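Local coordinates for glucan-binding protein C, GbpC (Streptococcus mutans UA159, PDB 5UQZ), which probably binds glucan at the bacterial cell surface, carries a calcium ion, and mediates both sucrose-dependent and sucrose-independent adherence, at residues L64-E69 with A218-S223; S214-I219 with A304-G309; T162-S167 with T186-R191; Y156-S161 with D193-T198; A72-E77 with I132-D137. One frame throughout, in Å; residues are numbered along the deposited sequence. Where two conformers were deposited one is given.

Interaction 1: residues L64-E69 with A218-S223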
# COMPACT_ATOMS: atom_id res chain seq x y z
N LEU A 64 -18.64 -6.05 3.52
CA LEU A 64 -18.23 -4.67 3.74
C LEU A 64 -17.98 -4.02 2.39
O LEU A 64 -17.23 -4.55 1.56
CB LEU A 64 -16.94 -4.63 4.56
CG LEU A 64 -16.42 -3.20 4.84
CD1 LEU A 64 -17.33 -2.44 5.79
CD2 LEU A 64 -15.01 -3.29 5.45
N VAL A 65 -18.56 -2.84 2.19
CA VAL A 65 -18.24 -1.96 1.08
C VAL A 65 -17.71 -0.67 1.71
O VAL A 65 -18.47 0.06 2.34
CB VAL A 65 -19.46 -1.70 0.17
CG1 VAL A 65 -19.05 -0.78 -0.97
CG2 VAL A 65 -20.05 -3.03 -0.34
N PHE A 66 -16.42 -0.44 1.59
CA PHE A 66 -15.75 0.67 2.27
C PHE A 66 -14.51 0.97 1.45
O PHE A 66 -13.40 0.54 1.75
CB PHE A 66 -15.42 0.25 3.69
CG PHE A 66 -14.71 1.34 4.50
CD1 PHE A 66 -15.30 2.59 4.70
CD2 PHE A 66 -13.50 1.09 5.08
CE1 PHE A 66 -14.64 3.56 5.46
CE2 PHE A 66 -12.85 2.05 5.85
CZ PHE A 66 -13.44 3.26 6.04
N ILE A 67 -14.72 1.68 0.35
CA ILE A 67 -13.66 1.83 -0.64
C ILE A 67 -13.41 3.24 -1.08
O ILE A 67 -12.30 3.57 -1.50
CB ILE A 67 -13.83 0.92 -1.83
CG1 ILE A 67 -12.68 1.05 -2.81
CG2 ILE A 67 -15.04 1.15 -2.45
CD1 ILE A 67 -11.26 1.03 -2.05
N ASN A 68 -14.41 4.08 -1.05
CA ASN A 68 -14.26 5.42 -1.63
C ASN A 68 -15.15 6.36 -0.84
O ASN A 68 -16.35 6.21 -0.93
CB ASN A 68 -14.75 5.28 -3.12
CG ASN A 68 -14.95 6.59 -3.87
OD1 ASN A 68 -14.04 7.42 -3.94
ND2 ASN A 68 -16.12 6.72 -4.54
N GLU A 69 -14.58 7.32 -0.09
CA GLU A 69 -15.39 8.27 0.68
C GLU A 69 -14.80 9.65 0.49
O GLU A 69 -14.23 10.26 1.41
CB GLU A 69 -15.46 7.86 2.15
CG GLU A 69 -16.33 6.61 2.36
CD GLU A 69 -17.80 6.82 1.96
OE1 GLU A 69 -18.25 7.98 1.75
OE2 GLU A 69 -18.54 5.81 1.85
N ALA A 218 -16.50 -8.65 7.38
CA ALA A 218 -15.70 -7.47 7.03
C ALA A 218 -14.34 -7.94 6.56
O ALA A 218 -13.43 -8.16 7.36
CB ALA A 218 -15.59 -6.50 8.21
N ILE A 219 -14.16 -8.07 5.24
CA ILE A 219 -12.87 -8.47 4.70
C ILE A 219 -12.14 -7.20 4.31
O ILE A 219 -12.65 -6.40 3.51
CB ILE A 219 -13.00 -9.45 3.52
CG1 ILE A 219 -14.01 -10.58 3.81
CG2 ILE A 219 -11.60 -10.03 3.20
CD1 ILE A 219 -13.75 -11.37 5.07
N MET A 220 -10.97 -6.98 4.89
CA MET A 220 -10.26 -5.73 4.69
C MET A 220 -8.87 -5.99 4.11
O MET A 220 -8.22 -7.00 4.38
CB MET A 220 -10.17 -4.97 6.00
CG MET A 220 -11.58 -4.61 6.47
SD MET A 220 -11.66 -3.39 7.76
CE MET A 220 -11.20 -1.95 6.80
N SER A 221 -8.41 -5.03 3.34
CA SER A 221 -7.15 -5.15 2.64
C SER A 221 -5.98 -4.83 3.56
O SER A 221 -6.06 -3.94 4.41
CB SER A 221 -7.14 -4.18 1.46
OG SER A 221 -7.26 -2.85 1.91
N LEU A 222 -4.87 -5.52 3.34
CA LEU A 222 -3.58 -5.18 3.93
C LEU A 222 -2.59 -5.25 2.76
O LEU A 222 -1.69 -6.11 2.67
CB LEU A 222 -3.22 -6.17 5.06
CG LEU A 222 -4.22 -6.10 6.23
CD1 LEU A 222 -4.04 -7.25 7.19
CD2 LEU A 222 -4.19 -4.75 6.97
N SER A 223 -2.75 -4.31 1.84
CA SER A 223 -1.96 -4.28 0.63
C SER A 223 -0.64 -3.57 0.84
O SER A 223 -0.38 -2.95 1.87
CB SER A 223 -2.75 -3.57 -0.46
OG SER A 223 -3.98 -4.24 -0.71
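Leu64 and Met220 meet through their side chains, and the whole contact is apolar packing, with 172 Å² of surface buried between the two segments. The core of it is one methyl group. Leu64 CD2 comes to 3.8 Å from Met220 CG and 4.1 Å from Met220 SD, so it lies against the CG-SD part of the methionine. With CG trans to its own N (chi1 179°), Leu64 directs this branch at 218-223, and CD2 also approaches Ala218 CB at 4.3 Å. A second apolar touch comes from the end of the methionine. Met220 bends at chi3 (72°), which carries CE to the edge of the Phe66 ring, close to the ring plane and 4.2 Å from CD2.

Closer to the backbone, Leu64 CB lies 4.0 Å from Ala218 CA, and the two CA atoms are 5.0 Å apart. The segments belong to different small antiparallel sheets. Strand 64-65 pairs with 143-144, where Tyr144 touches Leu64 and Ala218, whereas 219-222 pairs with 303-306. Strand 194-204 backs both, Phe203 meeting Phe66 edge-to-face and Ile201 packing on Met220.

Interaction 2: residues S214-I219 with A304-G309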
# COMPACT_ATOMS: atom_id res chain seq x y z
N SER A 214 -19.25 -9.44 14.19
CA SER A 214 -18.97 -10.84 14.49
C SER A 214 -19.65 -11.83 13.56
O SER A 214 -19.48 -13.04 13.79
CB SER A 214 -19.21 -11.19 15.95
OG SER A 214 -20.56 -10.98 16.28
N GLY A 215 -20.33 -11.38 12.51
CA GLY A 215 -20.68 -12.25 11.40
C GLY A 215 -19.49 -12.56 10.51
O GLY A 215 -19.59 -13.39 9.60
N ASN A 216 -18.35 -11.90 10.75
CA ASN A 216 -17.12 -12.21 10.03
C ASN A 216 -17.22 -11.91 8.55
O ASN A 216 -16.61 -12.58 7.71
CB ASN A 216 -16.61 -13.63 10.31
CG ASN A 216 -16.09 -13.79 11.71
OD1 ASN A 216 -16.10 -12.85 12.51
ND2 ASN A 216 -15.67 -15.00 12.04
N ASN A 217 -17.97 -10.84 8.22
CA ASN A 217 -18.12 -10.43 6.82
C ASN A 217 -17.31 -9.19 6.47
O ASN A 217 -17.43 -8.70 5.34
CB ASN A 217 -19.60 -10.22 6.47
CG ASN A 217 -20.43 -11.48 6.70
OD1 ASN A 217 -21.31 -11.52 7.57
ND2 ASN A 217 -20.13 -12.52 5.91
N ALA A 218 -16.50 -8.65 7.38
CA ALA A 218 -15.70 -7.47 7.03
C ALA A 218 -14.34 -7.94 6.56
O ALA A 218 -13.43 -8.16 7.36
CB ALA A 218 -15.59 -6.50 8.21
N ILE A 219 -14.16 -8.07 5.24
CA ILE A 219 -12.87 -8.47 4.70
C ILE A 219 -12.14 -7.20 4.31
O ILE A 219 -12.65 -6.40 3.51
CB ILE A 219 -13.00 -9.45 3.52
CG1 ILE A 219 -14.01 -10.58 3.81
CG2 ILE A 219 -11.60 -10.03 3.20
CD1 ILE A 219 -13.75 -11.37 5.07
N ALA A 304 -4.67 -9.79 3.54
CA ALA A 304 -6.00 -9.34 3.88
C ALA A 304 -6.35 -9.90 5.24
O ALA A 304 -5.63 -10.74 5.78
CB ALA A 304 -7.03 -9.83 2.86
N MET A 305 -7.47 -9.43 5.80
CA MET A 305 -7.92 -9.91 7.09
C MET A 305 -9.43 -10.01 7.10
O MET A 305 -10.13 -9.24 6.44
CB MET A 305 -7.46 -9.05 8.26
CG MET A 305 -7.92 -7.62 8.20
SD MET A 305 -7.38 -6.75 9.72
CE MET A 305 -7.74 -5.05 9.26
N THR A 306 -9.95 -10.93 7.91
CA THR A 306 -11.31 -10.81 8.44
C THR A 306 -11.21 -9.92 9.66
O THR A 306 -10.58 -10.31 10.67
CB THR A 306 -11.88 -12.18 8.78
OG1 THR A 306 -11.93 -12.98 7.59
CG2 THR A 306 -13.28 -12.03 9.35
N TYR A 307 -11.69 -8.70 9.52
CA TYR A 307 -11.59 -7.70 10.57
C TYR A 307 -12.77 -7.88 11.52
O TYR A 307 -13.94 -7.78 11.12
CB TYR A 307 -11.59 -6.30 9.94
CG TYR A 307 -11.52 -5.22 11.01
CD1 TYR A 307 -10.43 -5.14 11.86
CD2 TYR A 307 -12.58 -4.31 11.21
CE1 TYR A 307 -10.39 -4.21 12.90
CE2 TYR A 307 -12.53 -3.38 12.20
CZ TYR A 307 -11.46 -3.31 13.03
OH TYR A 307 -11.39 -2.40 14.06
N LYS A 308 -12.44 -8.15 12.78
CA LYS A 308 -13.45 -8.49 13.79
C LYS A 308 -13.70 -7.33 14.75
O LYS A 308 -14.39 -7.50 15.75
CB LYS A 308 -13.01 -9.73 14.56
CG LYS A 308 -12.98 -10.95 13.61
CD LYS A 308 -12.49 -12.20 14.38
CE LYS A 308 -12.41 -13.39 13.44
NZ LYS A 308 -11.99 -14.68 14.08
N GLY A 309 -13.17 -6.16 14.46
CA GLY A 309 -13.41 -5.01 15.31
C GLY A 309 -12.39 -4.80 16.40
O GLY A 309 -12.56 -3.86 17.17
O HOH W 1 -14.74 -15.52 14.98
O HOH W 2 -16.10 -9.21 10.19
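Ile219 faces Thr306 as an antiparallel non-hydrogen-bonded pair, CA atoms 4.7 Å apart, at the start of the pairing between strands 219-222 and 303-306 in a three-stranded antiparallel sheet. Both side chains lie on the same face of that sheet, slanted against each other. The far end of Ile219 does the touching: CD1 reaches 3.5 Å from Thr306 OG1, a hydroxyl whose hydrogen-bond partner is Arg57. The threonine's other branch serves a different neighbour. Thr306 CG2, trans to the backbone N, lies 3.8 Å from Asn216 CB, and the two side chains cross at about a right angle; Arg57 also binds Asn216 O, so one guanidinium links both segments here.

Beyond Thr306, the extended Lys308 chain runs past the Asn216 amide, its CG and CE each 3.8 Å from OD1. The Tyr307 side chain leads away from 214-219 and hands its hydroxyl to Ile201 O, but its backbone supplies the one direct hydrogen bond of the contact. Tyr307 N donates to Ala218 O at 2.8 Å, approaching nearly along the C=O axis (C=O...N angle 170°).

Two waters extend the join beyond the strand pairing. One accepts from both Asn216 ND2 and Lys308 NZ; another accepts from Ala218 N at 2.9 Å and donates to Tyr307 O.

Interaction 3: residues T162-S167 with T186-R191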
# COMPACT_ATOMS: atom_id res chain seq x y z
N THR A 162 11.28 5.67 14.43
CA THR A 162 12.66 5.55 13.99
C THR A 162 13.51 6.77 14.35
O THR A 162 14.74 6.71 14.15
CB THR A 162 12.71 5.28 12.48
OG1 THR A 162 11.94 6.30 11.84
CG2 THR A 162 12.09 3.94 12.14
N ASN A 163 12.90 7.86 14.84
CA ASN A 163 13.70 8.99 15.26
C ASN A 163 13.98 8.89 16.76
O ASN A 163 13.61 7.92 17.43
CB ASN A 163 13.09 10.32 14.79
CG ASN A 163 11.83 10.75 15.54
OD1 ASN A 163 11.54 10.28 16.67
ND2 ASN A 163 11.08 11.65 14.94
N ASN A 164 14.70 9.88 17.29
CA ASN A 164 15.06 9.90 18.70
C ASN A 164 14.22 10.89 19.49
O ASN A 164 14.62 11.34 20.56
CB ASN A 164 16.56 10.13 18.89
CG ASN A 164 17.37 8.89 18.54
OD1 ASN A 164 16.92 7.79 18.80
ND2 ASN A 164 18.56 9.07 18.01
N GLU A 165 13.05 11.23 18.99
CA GLU A 165 12.17 12.22 19.60
C GLU A 165 10.81 11.64 19.97
O GLU A 165 9.93 12.39 20.41
CB GLU A 165 11.98 13.42 18.65
CG GLU A 165 13.28 14.06 18.15
CD GLU A 165 13.04 15.03 17.00
OE1 GLU A 165 12.05 15.80 17.05
OE2 GLU A 165 13.84 15.03 16.05
N GLY A 166 10.61 10.33 19.79
CA GLY A 166 9.31 9.74 20.12
C GLY A 166 8.18 10.32 19.31
O GLY A 166 7.08 10.52 19.85
N SER A 167 8.42 10.61 18.03
CA SER A 167 7.44 11.33 17.23
C SER A 167 7.47 10.82 15.80
O SER A 167 8.43 10.16 15.36
CB SER A 167 7.76 12.83 17.22
OG SER A 167 8.95 13.07 16.46
N THR A 186 15.23 8.32 10.18
CA THR A 186 15.82 7.13 10.78
C THR A 186 17.10 7.60 11.46
O THR A 186 18.14 7.80 10.81
CB THR A 186 16.12 6.07 9.72
OG1 THR A 186 14.92 5.81 8.97
CG2 THR A 186 16.58 4.76 10.36
N SER A 187 17.00 7.85 12.76
CA SER A 187 18.07 8.55 13.45
C SER A 187 19.27 7.67 13.77
O SER A 187 20.37 8.20 13.95
CB SER A 187 17.54 9.14 14.76
OG SER A 187 16.52 10.08 14.49
N ASN A 188 19.07 6.36 13.91
CA ASN A 188 20.13 5.47 14.38
C ASN A 188 20.51 4.45 13.32
O ASN A 188 19.69 4.09 12.48
CB ASN A 188 19.63 4.74 15.61
CG ASN A 188 19.17 5.71 16.67
OD1 ASN A 188 19.90 6.64 17.04
ND2 ASN A 188 17.96 5.52 17.17
N ALA A 189 21.77 4.02 13.38
CA ALA A 189 22.23 2.88 12.60
C ALA A 189 21.75 1.57 13.22
O ALA A 189 21.31 1.53 14.37
CB ALA A 189 23.77 2.88 12.59
N GLY A 190 21.81 0.49 12.45
CA GLY A 190 21.54 -0.84 12.97
C GLY A 190 20.22 -1.45 12.55
O GLY A 190 19.96 -2.60 12.93
N ARG A 191 19.37 -0.72 11.83
CA ARG A 191 18.21 -1.31 11.15
C ARG A 191 17.16 -1.87 12.11
O ARG A 191 16.29 -2.62 11.67
CB ARG A 191 18.62 -2.35 10.10
CG ARG A 191 19.48 -1.77 9.01
CD ARG A 191 19.83 -2.81 8.00
NE ARG A 191 20.56 -2.21 6.86
CZ ARG A 191 20.95 -2.85 5.77
NH1 ARG A 191 20.70 -4.15 5.65
NH2 ARG A 191 21.53 -2.14 4.79
O HOH W 3 16.61 4.70 13.96
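Thr162 O accepts from Ser187 N and from a water. Ser187 N gives Thr162 O a nearly straight bond (2.9 Å, 171° at the hydrogen), tilted out of the carbonyl plane. The water, 2.8 Å from Thr162 O, also accepts from Asn188 N, although it has more acceptors within reach than protons, so its bond may be shared.

Farther out, Asn164 and Asn188 approach from opposite directions and form a reciprocal amide pair. Asn164 ND2 donates to Asn188 OD1 at 2.9 Å, and Asn188 ND2 returns a bond to Asn164 OD1 at 3.0 Å. Each acceptor lies close to the plane of the donating amide, yet the two planes stand 38° apart, so the ring of bonds is twisted. Asn188 ND2 also binds Asp193, which helps to fix the rotation of its amide.

Both segments are connections between sheets: 162-167 passes from strand 151-160 to strand 167-172, while the loop 186-191 returns from 180-184 to 194-204. The first is shaped by an Asx turn: Asn163 CG sits between its backbone N and carbonyl carbon (chi1 73°), which brings OD1 back to accept from Glu165 N at 2.9 Å, with the donor well above the carbonyl plane. Asn163 ND2 meanwhile donates to Ser167 OG at 3.0 Å.

Between these bonds Ser187 OG nestles against Asn163 CA at 3.1 Å. Thr162 OG1, close to Thr186 CA, finds its hydrogen-bond partner in Gln185 O.

Interaction 4: residues Y156-S161 with D193-T198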
# COMPACT_ATOMS: atom_id res chain seq x y z
N TYR A 156 -5.77 5.80 16.66
CA TYR A 156 -4.39 5.53 16.27
C TYR A 156 -3.49 5.82 17.46
O TYR A 156 -3.65 6.86 18.14
CB TYR A 156 -3.93 6.49 15.14
CG TYR A 156 -4.79 6.48 13.91
CD1 TYR A 156 -5.88 7.33 13.76
CD2 TYR A 156 -4.42 5.72 12.82
CE1 TYR A 156 -6.61 7.42 12.56
CE2 TYR A 156 -5.15 5.78 11.61
CZ TYR A 156 -6.21 6.64 11.48
OH TYR A 156 -6.90 6.67 10.30
N THR A 157 -2.50 4.95 17.67
CA THR A 157 -1.50 5.16 18.73
C THR A 157 -0.12 4.84 18.15
O THR A 157 0.11 3.72 17.68
CB THR A 157 -1.73 4.25 19.94
OG1 THR A 157 -3.07 4.47 20.40
CG2 THR A 157 -0.76 4.59 21.06
N LEU A 158 0.78 5.81 18.25
CA LEU A 158 2.17 5.57 17.83
C LEU A 158 2.89 4.86 18.98
O LEU A 158 2.94 5.38 20.10
CB LEU A 158 2.83 6.92 17.55
CG LEU A 158 4.28 6.84 17.04
CD1 LEU A 158 4.38 6.23 15.64
CD2 LEU A 158 4.91 8.23 17.04
N ASN A 159 3.39 3.65 18.74
CA ASN A 159 4.04 2.88 19.80
C ASN A 159 5.54 3.10 19.83
O ASN A 159 6.18 2.90 20.87
CB ASN A 159 3.80 1.37 19.61
CG ASN A 159 2.33 1.06 19.57
OD1 ASN A 159 1.57 1.48 20.48
ND2 ASN A 159 1.90 0.38 18.52
N SER A 160 6.14 3.45 18.71
CA SER A 160 7.59 3.67 18.59
C SER A 160 7.84 4.44 17.30
O SER A 160 7.00 4.45 16.39
CB SER A 160 8.37 2.36 18.60
OG SER A 160 8.11 1.58 17.42
N SER A 161 9.03 5.05 17.23
CA SER A 161 9.46 5.76 16.03
C SER A 161 10.88 5.34 15.67
O SER A 161 11.62 4.77 16.49
CB SER A 161 9.44 7.27 16.28
OG SER A 161 9.84 7.93 15.12
N ASP A 193 15.16 -0.01 14.67
CA ASP A 193 14.02 0.78 15.14
C ASP A 193 12.90 0.68 14.11
O ASP A 193 13.12 0.32 12.96
CB ASP A 193 14.45 2.24 15.31
CG ASP A 193 15.53 2.38 16.39
OD1 ASP A 193 15.47 1.68 17.43
OD2 ASP A 193 16.46 3.19 16.22
N LYS A 194 11.69 1.04 14.55
CA LYS A 194 10.55 0.97 13.63
C LYS A 194 9.55 2.05 14.01
O LYS A 194 9.47 2.49 15.17
CB LYS A 194 9.89 -0.39 13.66
CG LYS A 194 9.40 -0.83 14.93
CD LYS A 194 9.17 -2.38 14.88
CE LYS A 194 8.60 -2.83 16.21
NZ LYS A 194 8.17 -4.25 16.18
N ILE A 195 8.74 2.45 13.02
CA ILE A 195 7.50 3.15 13.29
C ILE A 195 6.45 2.06 13.49
O ILE A 195 6.30 1.16 12.64
CB ILE A 195 7.12 4.07 12.12
CG1 ILE A 195 8.11 5.24 12.02
CG2 ILE A 195 5.69 4.61 12.27
CD1 ILE A 195 7.94 6.10 10.77
N SER A 196 5.71 2.14 14.60
CA SER A 196 4.68 1.15 14.93
C SER A 196 3.42 1.92 15.31
O SER A 196 3.49 2.81 16.15
CB SER A 196 5.15 0.35 16.15
OG SER A 196 4.07 -0.45 16.61
N VAL A 197 2.29 1.56 14.69
CA VAL A 197 1.02 2.26 14.96
C VAL A 197 -0.05 1.19 15.22
O VAL A 197 -0.31 0.34 14.36
CB VAL A 197 0.60 3.15 13.77
CG1 VAL A 197 -0.78 3.80 14.03
CG2 VAL A 197 1.62 4.24 13.51
N THR A 198 -0.71 1.28 16.37
CA THR A 198 -1.87 0.46 16.64
C THR A 198 -3.12 1.25 16.27
O THR A 198 -3.25 2.43 16.59
CB THR A 198 -1.92 0.07 18.13
OG1 THR A 198 -0.77 -0.72 18.45
CG2 THR A 198 -3.17 -0.72 18.48
O HOH W 4 -4.98 3.17 18.80
O HOH W 5 11.61 1.92 17.33
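Leu158 CD1 is the apolar centre, lying 4.0 Å from both Ile195 CG2 and Val197 CG2. The leucine's CG is trans to its N (chi1 -177°), which brings CD1 across to the opposing strand. Beside it, Val197 CG1 meets the edge of the Tyr156 ring, close to the ring plane. Ile182 of strand 180-184 touches Leu158 and Val197 on this face.

The backbones join these side chains. Thr157 and Thr198 form a hydrogen-bonded pair, N to O in both directions; Leu158 and Val197 are the adjacent non-hydrogen-bonded pair. Farther along, Asn159 N donates to Ser196 O at 2.7 Å, whereas Ser196 N turns to Ser160 O at a longer 3.2 Å and from above the carbonyl plane. Two residues thus stand opposite one, and with Asn159 at phi/psi -93/-26° this fits a beta bulge.

The other face is polar. Asn159 ND2 spends both hydrogens across the contact, on Thr198 OG1 at 2.9 Å and Ser196 OG at 3.0 Å, both acceptors lying near its amide plane. Thr198 OG1 is further bonded to Thr313 of strand 312-319. Ser160 OG donates to Lys194 O at 2.8 Å. Where the strands part, a water accepts from Lys194 N and can donate to Ser161 O, a bond perhaps shared with other acceptors.

Such an arrangement, with one apolar face turned to a second sheet and one hydroxyl- and amide-bearing face, is characteristic of a beta-sandwich, in keeping with the beta-supersandwich of GbpC.

Interaction 5: residues A72-E77 with I132-D137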
# COMPACT_ATOMS: atom_id res chain seq x y z
N ALA A 72 -15.85 12.74 2.87
CA ALA A 72 -15.82 12.60 4.33
C ALA A 72 -15.11 13.80 4.97
O ALA A 72 -14.21 14.40 4.37
CB ALA A 72 -15.13 11.31 4.71
N LYS A 73 -15.51 14.10 6.20
CA LYS A 73 -14.86 15.15 6.97
C LYS A 73 -14.46 14.58 8.33
O LYS A 73 -15.01 13.58 8.79
CB LYS A 73 -15.78 16.37 7.10
CG LYS A 73 -16.98 16.11 7.91
CD LYS A 73 -17.72 17.45 8.16
CE LYS A 73 -19.04 17.25 8.83
NZ LYS A 73 -18.85 16.82 10.25
N LEU A 74 -13.52 15.28 8.97
CA LEU A 74 -12.81 14.79 10.14
C LEU A 74 -13.08 15.60 11.39
O LEU A 74 -13.12 16.83 11.34
CB LEU A 74 -11.31 15.20 9.94
CG LEU A 74 -10.60 14.48 8.82
CD1 LEU A 74 -9.29 15.16 8.45
CD2 LEU A 74 -10.38 12.99 9.12
N SER A 75 -13.11 14.92 12.54
CA SER A 75 -13.07 15.51 13.87
C SER A 75 -12.01 14.75 14.64
O SER A 75 -12.05 13.51 14.68
CB SER A 75 -14.44 15.34 14.56
OG SER A 75 -14.43 15.92 15.84
N ILE A 76 -11.05 15.47 15.21
CA ILE A 76 -9.84 14.83 15.74
C ILE A 76 -9.72 15.18 17.21
O ILE A 76 -9.80 16.35 17.58
CB ILE A 76 -8.59 15.31 14.96
CG1 ILE A 76 -8.71 15.04 13.47
CG2 ILE A 76 -7.33 14.69 15.54
CD1 ILE A 76 -7.68 15.83 12.63
N GLU A 77 -9.48 14.17 18.03
CA GLU A 77 -9.23 14.34 19.44
C GLU A 77 -7.87 13.74 19.79
O GLU A 77 -7.50 12.68 19.29
CB GLU A 77 -10.31 13.65 20.27
CG GLU A 77 -10.23 13.97 21.77
CD GLU A 77 -11.28 13.28 22.62
OE1 GLU A 77 -12.11 12.49 22.10
OE2 GLU A 77 -11.29 13.52 23.86
N ILE A 132 -4.86 8.89 19.73
CA ILE A 132 -5.72 9.88 19.13
C ILE A 132 -6.96 9.19 18.59
O ILE A 132 -6.96 7.98 18.33
CB ILE A 132 -5.00 10.68 18.05
CG1 ILE A 132 -4.81 9.89 16.78
CG2 ILE A 132 -3.69 11.23 18.60
CD1 ILE A 132 -4.25 10.65 15.59
N SER A 133 -8.05 9.95 18.46
CA SER A 133 -9.30 9.42 17.98
C SER A 133 -9.82 10.30 16.86
O SER A 133 -10.02 11.50 17.06
CB SER A 133 -10.25 9.33 19.17
OG SER A 133 -11.44 8.70 18.84
N VAL A 134 -10.07 9.70 15.71
CA VAL A 134 -10.51 10.46 14.55
C VAL A 134 -11.89 9.98 14.16
O VAL A 134 -12.10 8.78 13.92
CB VAL A 134 -9.55 10.28 13.37
CG1 VAL A 134 -9.99 11.12 12.18
CG2 VAL A 134 -8.11 10.61 13.78
N THR A 135 -12.86 10.90 14.11
CA THR A 135 -14.22 10.57 13.69
C THR A 135 -14.45 11.14 12.32
O THR A 135 -14.24 12.33 12.09
CB THR A 135 -15.23 11.14 14.69
OG1 THR A 135 -14.97 10.55 16.00
CG2 THR A 135 -16.64 10.81 14.30
N TYR A 136 -14.89 10.27 11.40
CA TYR A 136 -15.12 10.64 10.02
C TYR A 136 -16.62 10.57 9.75
O TYR A 136 -17.28 9.55 10.04
CB TYR A 136 -14.44 9.66 9.07
CG TYR A 136 -12.95 9.44 9.27
CD1 TYR A 136 -12.46 8.59 10.25
CD2 TYR A 136 -12.00 10.10 8.43
CE1 TYR A 136 -11.11 8.34 10.39
CE2 TYR A 136 -10.66 9.82 8.55
CZ TYR A 136 -10.21 8.93 9.52
OH TYR A 136 -8.89 8.61 9.64
N ASP A 137 -17.18 11.63 9.21
CA ASP A 137 -18.57 11.56 8.82
C ASP A 137 -18.77 12.19 7.46
O ASP A 137 -17.80 12.51 6.78
CB ASP A 137 -19.57 11.90 9.92
CG ASP A 137 -19.42 13.28 10.37
OD1 ASP A 137 -18.63 14.01 9.82
OD2 ASP A 137 -20.15 13.69 11.28
O HOH W 6 -19.91 16.09 12.77
O HOH W 7 -13.31 11.05 20.07
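Lys73 and Asp137 form a salt bridge on one face of the strand pair: Lys73 NZ donates to Asp137 OD1 at 2.9 Å, and OD1 receives it on its syn lone pair. The lysine bends at its last torsion (chi4 70°), which turns NZ toward Asp137 OD1, while its CG lies 3.3 Å from Asp137 OD1. A water donates to Asp137 OD2 and makes a weak bond with Lys73 NZ.

The opposite face is apolar. Leu74 CD2 packs on Tyr136, the two side chains lying side by side and pointing the same way; its 3.2 Å approach to Tyr136 CE2 is unusually short for two carbons and perhaps doubtful. CD2 also sits 3.6 Å from Val134 CG1, which itself lies 3.4 Å above one face of the Tyr136 ring, offset toward the rim. Ile76 CG1 touches the same valine methyl at 4.3 Å.

These positions are set by a regular antiparallel pairing within the large antiparallel sheet. Lys73 with Asp137, Ser75 with Thr135, and Glu77 with Ser133 are hydrogen-bonded pairs, each closed by two N-H...O bonds. The strand axes run at 159° to each other, 4.7 Å apart at closest approach.

Strand 132-137 is held on its other side by 151-160, and the hydroxyl of Tyr136 bonds that of Tyr156. Leu172 of strand 167-172, in a second antiparallel sheet, packs against Ile76, Val134 and Tyr136; Thr122 of strand 122-127 touches Leu74 and Ile76.

How the interactions relate
Interactions 4 and 5 lie in one large antiparallel sheet, where 151-160 and 132-137 are neighbours; their centres are about 20 Å apart, linked by the Tyr156-Tyr136 hydroxyl bond and by Ile132 N with Tyr156 O. Interaction 3 is nested along the chain inside the loop closed by interaction 4 and touches it, through Ser161 with Ser167 and Asn188 with Asp193. Interactions 1 and 2, about 10 Å apart between centres, share Ala218 and Ile219 and meet in the sheet of 219-222 and 303-306. Interaction 1 encloses interactions 3, 4 and 5 along the chain, and interaction 2 follows those three, so contacts at several separations along the chain join parts of the glucan-binding protein C family region.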